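Local structure of putative GGDEF domain membrane protein (5EUH) at residues L19-K31 against W130-L142. The protein probably makes the second messenger c-di-GMP from two GTP molecules through its GGDEF domain, the part in this crystal, which has c-di-GMP bound. Numbering follows the deposited sequence.
Sequences LRHEWFRAQRSGK and WTATSEISLEQLL. With SO4 (sulfate ion), chain F.
Trp23 carries this contact, its indole running from helix 19-29 alongside Leu138, which lies over one face, and ending with its edge against Trp130. Its CB lies 4.0 Å from Leu138 CD2, and with CG anti to the backbone N (chi1 171°) the ring is directed at the loop that leads into helix 138-142. CG and CD2 run under the leucine, whose CB makes a CH-pi contact, 4.0 Å from the centroid of the five-membered ring. CE3 meets Leu138 CD1, and CZ2 passes Leu138 N. The far rim, CZ3 and CH2, is presented to the face of Trp130 in an edge-to-face pair, the six-membered ring of Trp23 against the five-membered ring of Trp130, centroids 4.7 Å apart and planes at 68°; Ile136 O lies in plane at the Trp23 edge.

Gln27, its chain bent at chi2, places its amide NE2 on the other face of Trp23 and beside Trp130, in each case offset toward the rim. Trp130 CZ3 is 3.8 Å from Ala26 CB. Leu19 CD2 and Leu142 CD2 meet tip to tip, 3.7 Å apart. Ser137, the N-cap, and Gln140 form a capping box: Ser137 N donates to Gln140 OE1, and Gln140 N returns a weak bond to Ser137 OG.

Helices 12-29 and 138-154 both pack, through Leu19, Leu141 and Leu142, on Leu35 of strand 33-40 in the GGDEF domain's mixed sheet.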
loop_
_atom_site.group_PDB
_atom_site.type_symbol
_atom_site.label_atom_id
_atom_site.label_comp_id
_atom_site.label_asym_id
_atom_site.label_seq_id
_atom_site.Cartn_x
_atom_site.Cartn_y
_atom_site.Cartn_z
ATOM N N LEU A 19 -7.382 4.913 10.606
ATOM C CA LEU A 19 -7.091 3.559 11.061
ATOM C C LEU A 19 -7.441 3.372 12.530
ATOM O O LEU A 19 -7.854 2.279 12.930
ATOM C CB LEU A 19 -5.620 3.231 10.813
ATOM C CG LEU A 19 -5.159 1.820 11.172
ATOM C CD1 LEU A 19 -6.009 0.776 10.466
ATOM C CD2 LEU A 19 -3.698 1.653 10.814
ATOM N N ARG A 20 -7.285 4.416 13.346
ATOM C CA ARG A 20 -7.666 4.310 14.749
ATOM C C ARG A 20 -9.168 4.112 14.895
ATOM O O ARG A 20 -9.617 3.297 15.707
ATOM C CB ARG A 20 -7.213 5.551 15.517
ATOM C CG ARG A 20 -5.728 5.583 15.817
ATOM C CD ARG A 20 -5.390 6.684 16.806
ATOM N NE ARG A 20 -5.516 8.012 16.218
ATOM C CZ ARG A 20 -4.502 8.692 15.696
ATOM N NH1 ARG A 20 -3.286 8.167 15.690
ATOM N NH2 ARG A 20 -4.703 9.897 15.183
ATOM N N HIS A 21 -9.960 4.849 14.115
ATOM C CA HIS A 21 -11.409 4.693 14.172
ATOM C C HIS A 21 -11.845 3.372 13.554
ATOM O O HIS A 21 -12.710 2.680 14.102
ATOM C CB HIS A 21 -12.087 5.872 13.477
ATOM C CG HIS A 21 -11.979 7.156 14.235
ATOM N ND1 HIS A 21 -11.723 8.365 13.625
ATOM C CD2 HIS A 21 -12.091 7.419 15.558
ATOM C CE1 HIS A 21 -11.681 9.317 14.540
ATOM N NE2 HIS A 21 -11.903 8.770 15.722
ATOM N N GLU A 22 -11.257 3.001 12.417
ATOM C CA GLU A 22 -11.567 1.713 11.813
ATOM C C GLU A 22 -11.111 0.554 12.686
ATOM O O GLU A 22 -11.624 -0.560 12.539
ATOM C CB GLU A 22 -10.923 1.613 10.432
ATOM C CG GLU A 22 -11.607 0.627 9.514
ATOM C CD GLU A 22 -13.016 1.056 9.156
ATOM O OE1 GLU A 22 -13.951 0.252 9.348
ATOM O OE2 GLU A 22 -13.186 2.193 8.672
ATOM N N TRP A 23 -10.159 0.792 13.588
ATOM C CA TRP A 23 -9.719 -0.246 14.513
ATOM C C TRP A 23 -10.810 -0.577 15.523
ATOM O O TRP A 23 -11.221 -1.736 15.653
ATOM C CB TRP A 23 -8.442 0.199 15.226
ATOM C CG TRP A 23 -8.045 -0.701 16.346
ATOM C CD1 TRP A 23 -8.179 -0.456 17.679
ATOM C CD2 TRP A 23 -7.464 -2.002 16.233
ATOM N NE1 TRP A 23 -7.713 -1.522 18.403
ATOM C CE2 TRP A 23 -7.267 -2.486 17.538
ATOM C CE3 TRP A 23 -7.088 -2.804 15.153
ATOM C CZ2 TRP A 23 -6.710 -3.732 17.795
ATOM C CZ3 TRP A 23 -6.537 -4.041 15.408
ATOM C CH2 TRP A 23 -6.352 -4.495 16.719
ATOM N N PHE A 24 -11.288 0.434 16.255
ATOM C CA PHE A 24 -12.321 0.206 17.259
ATOM C C PHE A 24 -13.610 -0.300 16.633
ATOM O O PHE A 24 -14.393 -0.989 17.294
ATOM C CB PHE A 24 -12.595 1.488 18.041
ATOM C CG PHE A 24 -11.445 1.938 18.886
ATOM C CD1 PHE A 24 -11.124 1.270 20.053
ATOM C CD2 PHE A 24 -10.688 3.032 18.518
ATOM C CE1 PHE A 24 -10.067 1.685 20.832
ATOM C CE2 PHE A 24 -9.629 3.449 19.293
ATOM C CZ PHE A 24 -9.319 2.775 20.451
ATOM N N ARG A 25 -13.854 0.042 15.369
ATOM C CA ARG A 25 -15.043 -0.456 14.690
ATOM C C ARG A 25 -14.946 -1.960 14.474
ATOM O O ARG A 25 -15.885 -2.705 14.775
ATOM C CB ARG A 25 -15.228 0.280 13.362
ATOM C CG ARG A 25 -16.643 0.240 12.819
ATOM C CD ARG A 25 -16.703 0.780 11.405
ATOM N NE ARG A 25 -18.056 0.727 10.861
ATOM C CZ ARG A 25 -18.704 1.776 10.369
ATOM N NH1 ARG A 25 -18.123 2.967 10.343
ATOM N NH2 ARG A 25 -19.935 1.634 9.898
ATOM N N ALA A 26 -13.802 -2.428 13.969
ATOM C CA ALA A 26 -13.610 -3.858 13.754
ATOM C C ALA A 26 -13.596 -4.629 15.067
ATOM O O ALA A 26 -13.914 -5.823 15.085
ATOM C CB ALA A 26 -12.315 -4.103 12.982
ATOM N N GLN A 27 -13.221 -3.975 16.169
ATOM C CA GLN A 27 -13.271 -4.635 17.469
ATOM C C GLN A 27 -14.697 -5.033 17.825
ATOM O O GLN A 27 -14.921 -6.072 18.453
ATOM C CB GLN A 27 -12.689 -3.724 18.547
ATOM C CG GLN A 27 -11.226 -3.370 18.355
ATOM C CD GLN A 27 -10.312 -4.567 18.497
ATOM O OE1 GLN A 27 -10.184 -5.140 19.579
ATOM N NE2 GLN A 27 -9.671 -4.954 17.401
ATOM N N ARG A 28 -15.674 -4.212 17.434
ATOM C CA ARG A 28 -17.072 -4.528 17.701
ATOM C C ARG A 28 -17.652 -5.438 16.626
ATOM O O ARG A 28 -18.302 -6.440 16.936
ATOM C CB ARG A 28 -17.892 -3.241 17.816
ATOM C CG ARG A 28 -19.374 -3.419 17.502
ATOM C CD ARG A 28 -20.217 -2.252 17.999
ATOM N NE ARG A 28 -20.462 -2.331 19.435
ATOM C CZ ARG A 28 -21.478 -2.990 19.981
ATOM N NH1 ARG A 28 -22.346 -3.629 19.212
ATOM N NH2 ARG A 28 -21.625 -3.014 21.298
ATOM N N SER A 29 -17.427 -5.105 15.354
ATOM C CA SER A 29 -18.041 -5.882 14.283
ATOM C C SER A 29 -17.416 -7.263 14.156
ATOM O O SER A 29 -18.081 -8.202 13.707
ATOM C CB SER A 29 -17.941 -5.127 12.957
ATOM O OG SER A 29 -16.596 -4.949 12.555
ATOM N N GLY A 30 -16.154 -7.413 14.550
ATOM C CA GLY A 30 -15.479 -8.681 14.374
ATOM C C GLY A 30 -15.109 -8.990 12.944
ATOM O O GLY A 30 -14.838 -10.149 12.620
ATOM N N LYS A 31 -15.094 -7.990 12.081
ATOM C CA LYS A 31 -14.764 -8.157 10.672
ATOM C C LYS A 31 -13.267 -7.967 10.452
ATOM O O LYS A 31 -12.660 -7.087 11.068
ATOM C CB LYS A 31 -15.530 -7.154 9.818
ATOM C CG LYS A 31 -17.018 -7.116 10.093
ATOM C CD LYS A 31 -17.811 -7.805 9.002
ATOM C CE LYS A 31 -19.283 -7.450 9.113
ATOM N NZ LYS A 31 -20.109 -8.103 8.058
ATOM N N TRP A 130 -5.931 -8.265 10.859
ATOM C CA TRP A 130 -6.520 -8.548 12.159
ATOM C C TRP A 130 -7.801 -9.346 11.962
ATOM O O TRP A 130 -8.603 -9.028 11.080
ATOM C CB TRP A 130 -6.814 -7.252 12.916
ATOM C CG TRP A 130 -7.511 -7.467 14.219
ATOM C CD1 TRP A 130 -6.930 -7.624 15.441
ATOM C CD2 TRP A 130 -8.924 -7.547 14.434
ATOM N NE1 TRP A 130 -7.892 -7.800 16.404
ATOM C CE2 TRP A 130 -9.127 -7.757 15.810
ATOM C CE3 TRP A 130 -10.041 -7.463 13.595
ATOM C CZ2 TRP A 130 -10.395 -7.883 16.367
ATOM C CZ3 TRP A 130 -11.295 -7.592 14.147
ATOM C CH2 TRP A 130 -11.465 -7.799 15.518
ATOM N N THR A 131 -7.989 -10.385 12.768
ATOM C CA THR A 131 -9.207 -11.174 12.727
ATOM C C THR A 131 -9.849 -11.185 14.107
ATOM O O THR A 131 -9.234 -10.803 15.104
ATOM C CB THR A 131 -8.943 -12.606 12.241
ATOM O OG1 THR A 131 -8.107 -13.293 13.178
ATOM C CG2 THR A 131 -8.271 -12.590 10.875
ATOM N N ALA A 132 -11.105 -11.634 14.152
ATOM C CA ALA A 132 -11.917 -11.457 15.353
ATOM C C ALA A 132 -11.351 -12.197 16.560
ATOM O O ALA A 132 -11.586 -11.787 17.702
ATOM C CB ALA A 132 -13.348 -11.907 15.086
ATOM N N THR A 133 -10.600 -13.270 16.339
ATOM C CA THR A 133 -10.007 -14.036 17.425
ATOM C C THR A 133 -8.566 -13.639 17.718
ATOM O O THR A 133 -7.978 -14.158 18.669
ATOM C CB THR A 133 -10.082 -15.534 17.114
ATOM O OG1 THR A 133 -9.661 -15.758 15.763
ATOM C CG2 THR A 133 -11.510 -16.027 17.262
ATOM N N SER A 134 -7.992 -12.725 16.941
ATOM C CA SER A 134 -6.628 -12.284 17.188
ATOM C C SER A 134 -6.564 -11.409 18.434
ATOM O O SER A 134 -7.526 -10.724 18.793
ATOM C CB SER A 134 -6.087 -11.518 15.982
ATOM O OG SER A 134 -4.792 -11.009 16.237
ATOM N N GLU A 135 -5.411 -11.439 19.099
ATOM C CA GLU A 135 -5.190 -10.676 20.317
ATOM C C GLU A 135 -4.225 -9.519 20.123
ATOM O O GLU A 135 -3.906 -8.827 21.094
ATOM C CB GLU A 135 -4.673 -11.595 21.428
ATOM C CG GLU A 135 -5.723 -12.531 21.993
ATOM C CD GLU A 135 -6.429 -11.946 23.200
ATOM O OE1 GLU A 135 -5.748 -11.331 24.046
ATOM O OE2 GLU A 135 -7.664 -12.102 23.305
ATOM N N ILE A 136 -3.756 -9.284 18.900
ATOM C CA ILE A 136 -2.771 -8.239 18.651
ATOM C C ILE A 136 -3.418 -6.875 18.840
ATOM O O ILE A 136 -4.642 -6.766 18.965
ATOM C CB ILE A 136 -2.165 -8.367 17.241
ATOM C CG1 ILE A 136 -3.216 -8.049 16.182
ATOM C CG2 ILE A 136 -1.596 -9.758 17.037
ATOM C CD1 ILE A 136 -2.672 -8.045 14.776
ATOM N N SER A 137 -2.601 -5.832 18.866
ATOM C CA SER A 137 -3.062 -4.461 18.993
ATOM C C SER A 137 -2.898 -3.747 17.658
ATOM O O SER A 137 -2.473 -4.330 16.658
ATOM C CB SER A 137 -2.301 -3.737 20.103
ATOM O OG SER A 137 -0.955 -3.520 19.729
ATOM N N LEU A 138 -3.241 -2.459 17.648
ATOM C CA LEU A 138 -3.127 -1.687 16.418
ATOM C C LEU A 138 -1.669 -1.436 16.062
ATOM O O LEU A 138 -1.299 -1.454 14.883
ATOM C CB LEU A 138 -3.890 -0.372 16.554
ATOM C CG LEU A 138 -4.009 0.476 15.288
ATOM C CD1 LEU A 138 -4.639 -0.331 14.163
ATOM C CD2 LEU A 138 -4.814 1.730 15.574
ATOM N N GLU A 139 -0.825 -1.205 17.069
ATOM C CA GLU A 139 0.595 -1.008 16.805
ATOM C C GLU A 139 1.235 -2.283 16.276
ATOM O O GLU A 139 2.107 -2.233 15.402
ATOM C CB GLU A 139 1.301 -0.538 18.075
ATOM C CG GLU A 139 2.769 -0.221 17.882
ATOM C CD GLU A 139 3.461 0.109 19.186
ATOM O OE1 GLU A 139 2.833 -0.068 20.250
ATOM O OE2 GLU A 139 4.629 0.548 19.146
ATOM N N GLN A 140 0.809 -3.438 16.792
ATOM C CA GLN A 140 1.318 -4.704 16.286
ATOM C C GLN A 140 0.813 -4.985 14.876
ATOM O O GLN A 140 1.515 -5.624 14.085
ATOM C CB GLN A 140 0.931 -5.836 17.236
ATOM C CG GLN A 140 1.313 -5.561 18.679
ATOM C CD GLN A 140 1.141 -6.764 19.578
ATOM O OE1 GLN A 140 0.022 -7.187 19.868
ATOM N NE2 GLN A 140 2.255 -7.324 20.030
ATOM N N LEU A 141 -0.391 -4.513 14.546
ATOM C CA LEU A 141 -0.917 -4.684 13.197
ATOM C C LEU A 141 -0.114 -3.870 12.189
ATOM O O LEU A 141 0.227 -4.363 11.108
ATOM C CB LEU A 141 -2.390 -4.280 13.159
ATOM C CG LEU A 141 -3.118 -4.505 11.835
ATOM C CD1 LEU A 141 -3.432 -5.978 11.648
ATOM C CD2 LEU A 141 -4.378 -3.670 11.768
ATOM N N LEU A 142 0.187 -2.615 12.525
ATOM C CA LEU A 142 1.020 -1.794 11.653
ATOM C C LEU A 142 2.440 -2.336 11.579
ATOM O O LEU A 142 3.083 -2.267 10.525
ATOM C CB LEU A 142 1.027 -0.350 12.147
ATOM C CG LEU A 142 -0.228 0.478 11.880
ATOM C CD1 LEU A 142 -0.570 1.332 13.088
ATOM C CD2 LEU A 142 -0.017 1.350 10.655
HETATM S S SO4 F . -8.243 10.540 17.091
HETATM O O1 SO4 F . -8.770 9.185 17.215
HETATM O O2 SO4 F . -9.273 11.411 16.535
HETATM O O3 SO4 F . -7.845 11.032 18.406
HETATM O O4 SO4 F . -7.085 10.531 16.205
#